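Local coordinates for TssK (Serratia sp. FS14, PDB 5Y0E), which probably serves as a structural baseplate component of the bacterial type VI secretion system, forming a trimer, at residues 351-356 and 430-435. Sequence-based numbering, arbitrary orientation.
Sequences ADVAAE and GEFPGL
The backbone N-H of Asp352 donates to the carbonyl O of Pro433, with N and O 2.6 Å apart, N-H···O 160° and the C=O pointing almost straight at the donor. The same oxygen also lies close to Asp352 CB, at 3.2 Å, a van der Waals contact beside the bond. Each partner comes from a tight turn: Asp352 centres an inverse gamma turn, closed by a weak bond from Val353 N to Ala351 O, while Pro433 and Gly434 occupy the middle of a type II beta turn, Gly434 with positive phi. The example shows two turns at the ends of neighbouring strands being tied by one backbone bond. Strands 343-350 and 436-443 are antiparallel neighbours in the eight-stranded sheet near the C-terminus, and the bond joins the chain leaving the first to the loop entering the second. Beside it, Val353 CG1, anti to its own carbonyl carbon (chi1 -46°), reaches Pro433 CD at 4.0 Å and meets the Phe432 ring obliquely, 4.1 Å from CD2. Glu431 CG covers one ring face near its rim, and OE2 of that glutamate is hydrogen-bonded to His361 ND1 and Gln365 NE2 of helix 355-365. Ala351 CB touches Leu435 CD1 at 4.1 Å. The Asp352 carboxylate, 3.9 Å from Gly434 CA through OD2, pairs with Arg350 in a salt bridge, and Val392 of a second subunit packs against Asp352.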
ATOM      1  N   ALA A 351      27.334  23.171  11.328  1.00 49.87           N
ATOM      2  CA  ALA A 351      28.207  22.939  10.205  1.00 50.68           C
ATOM      3  C   ALA A 351      29.588  22.614  10.687  1.00 52.47           C
ATOM      4  O   ALA A 351      29.893  22.801  11.826  1.00 54.76           O
ATOM      5  CB  ALA A 351      28.253  24.154   9.316  1.00 52.49           C
ATOM      6  N   ASP A 352      30.439  22.141   9.802  1.00 54.25           N
ATOM      7  CA  ASP A 352      31.781  21.810  10.204  1.00 50.83           C
ATOM      8  C   ASP A 352      32.745  22.948  10.002  1.00 51.57           C
ATOM      9  O   ASP A 352      33.758  22.801   9.381  1.00 53.00           O
ATOM     10  CB  ASP A 352      32.255  20.571   9.488  1.00 50.71           C
ATOM     11  CG  ASP A 352      31.907  19.323  10.220  1.00 53.90           C
ATOM     12  OD1 ASP A 352      32.306  19.204  11.359  1.00 55.50           O
ATOM     13  OD2 ASP A 352      31.232  18.450   9.685  1.00 57.08           O
ATOM     14  N   VAL A 353      32.406  24.094  10.539  1.00 52.48           N
ATOM     15  CA  VAL A 353      33.280  25.254  10.460  1.00 53.94           C
ATOM     16  C   VAL A 353      33.600  25.719  11.871  1.00 54.31           C
ATOM     17  O   VAL A 353      33.110  25.150  12.843  1.00 57.53           O
ATOM     18  CB  VAL A 353      32.630  26.371   9.636  1.00 55.31           C
ATOM     19  CG1 VAL A 353      32.058  25.795   8.372  1.00 56.78           C
ATOM     20  CG2 VAL A 353      31.550  27.041  10.435  1.00 55.46           C
ATOM     21  N   ALA A 354      34.436  26.733  12.007  1.00 55.01           N
ATOM     22  CA  ALA A 354      34.720  27.269  13.324  1.00 53.15           C
ATOM     23  C   ALA A 354      33.557  28.122  13.798  1.00 58.40           C
ATOM     24  O   ALA A 354      32.874  28.772  13.007  1.00 61.30           O
ATOM     25  CB  ALA A 354      35.996  28.101  13.312  1.00 54.56           C
ATOM     26  N   ALA A 355      33.345  28.120  15.109  1.00 57.12           N
ATOM     27  CA  ALA A 355      32.197  28.820  15.667  1.00 56.07           C
ATOM     28  C   ALA A 355      32.213  30.295  15.300  1.00 59.80           C
ATOM     29  O   ALA A 355      31.174  30.863  14.951  1.00 61.56           O
ATOM     30  CB  ALA A 355      32.176  28.645  17.180  1.00 54.53           C
ATOM     31  N   GLU A 356      33.373  30.910  15.371  1.00 61.01           N
ATOM     32  CA  GLU A 356      33.479  32.311  15.054  1.00 64.02           C
ATOM     33  C   GLU A 356      33.194  32.583  13.600  1.00 62.77           C
ATOM     34  O   GLU A 356      32.811  33.663  13.233  1.00 64.75           O
ATOM     35  CB  GLU A 356      34.858  32.817  15.413  1.00 68.35           C
ATOM     36  CG  GLU A 356      35.193  32.649  16.874  1.00 68.04           C
ATOM     37  CD  GLU A 356      35.940  31.380  17.157  1.00 73.22           C
ATOM     38  OE1 GLU A 356      36.741  31.394  18.102  1.00 79.70           O
ATOM     39  OE2 GLU A 356      35.713  30.378  16.454  1.00 68.70           O
ATOM     40  N   GLY A 430      28.140  28.925  -0.487  1.00 76.55           N
ATOM     41  CA  GLY A 430      28.468  27.644   0.126  1.00 74.38           C
ATOM     42  C   GLY A 430      29.909  27.277   0.421  1.00 72.33           C
ATOM     43  O   GLY A 430      30.564  26.601  -0.374  1.00 77.38           O
ATOM     44  N   GLU A 431      30.396  27.668   1.587  1.00 71.17           N
ATOM     45  CA  GLU A 431      31.685  27.227   2.103  1.00 71.63           C
ATOM     46  C   GLU A 431      31.523  26.417   3.388  1.00 66.93           C
ATOM     47  O   GLU A 431      32.368  26.488   4.277  1.00 68.16           O
ATOM     48  CB  GLU A 431      32.596  28.426   2.366  1.00 73.68           C
ATOM     49  CG  GLU A 431      32.010  29.409   3.388  1.00 70.16           C
ATOM     50  CD  GLU A 431      33.059  30.247   4.093  1.00 78.05           C
ATOM     51  OE1 GLU A 431      34.222  29.807   4.183  1.00 84.99           O
ATOM     52  OE2 GLU A 431      32.721  31.354   4.562  1.00 76.65           O
ATOM     53  N   PHE A 432      30.447  25.640   3.516  1.00 60.37           N
ATOM     54  CA  PHE A 432      30.023  25.126   4.813  1.00 56.81           C
ATOM     55  C   PHE A 432      29.940  23.608   4.812  1.00 56.64           C
ATOM     56  O   PHE A 432      28.850  23.033   4.714  1.00 56.07           O
ATOM     57  CB  PHE A 432      28.689  25.733   5.212  1.00 59.56           C
ATOM     58  CG  PHE A 432      28.738  27.210   5.371  1.00 59.37           C
ATOM     59  CD1 PHE A 432      28.525  28.038   4.296  1.00 66.54           C
ATOM     60  CD2 PHE A 432      29.003  27.774   6.595  1.00 61.39           C
ATOM     61  CE1 PHE A 432      28.567  29.402   4.442  1.00 70.46           C
ATOM     62  CE2 PHE A 432      29.045  29.137   6.746  1.00 65.99           C
ATOM     63  CZ  PHE A 432      28.826  29.953   5.667  1.00 68.43           C
ATOM     64  N   PRO A 433      31.064  22.930   4.973  1.00 52.88           N
ATOM     65  CA  PRO A 433      31.037  21.475   5.055  1.00 52.64           C
ATOM     66  C   PRO A 433      30.170  20.993   6.196  1.00 53.95           C
ATOM     67  O   PRO A 433      30.196  21.537   7.300  1.00 57.28           O
ATOM     68  CB  PRO A 433      32.507  21.110   5.288  1.00 54.26           C
ATOM     69  CG  PRO A 433      33.125  22.342   5.788  1.00 53.67           C
ATOM     70  CD  PRO A 433      32.424  23.456   5.113  1.00 53.42           C
ATOM     71  N   GLY A 434      29.422  19.937   5.926  1.00 57.81           N
ATOM     72  CA  GLY A 434      28.642  19.296   6.955  1.00 57.65           C
ATOM     73  C   GLY A 434      27.339  19.973   7.290  1.00 57.09           C
ATOM     74  O   GLY A 434      26.661  19.529   8.213  1.00 58.17           O
ATOM     75  N   LEU A 435      26.965  21.009   6.555  1.00 53.20           N
ATOM     76  CA  LEU A 435      25.801  21.798   6.892  1.00 51.51           C
ATOM     77  C   LEU A 435      24.590  20.929   7.159  1.00 54.42           C
ATOM     78  O   LEU A 435      24.319  19.980   6.430  1.00 58.97           O
ATOM     79  CB  LEU A 435      25.498  22.765   5.766  1.00 52.13           C
ATOM     80  CG  LEU A 435      24.337  23.685   6.103  1.00 53.43           C
ATOM     81  CD1 LEU A 435      24.789  24.624   7.180  1.00 58.81           C
ATOM     82  CD2 LEU A 435      23.913  24.446   4.891  1.00 50.28           C
TER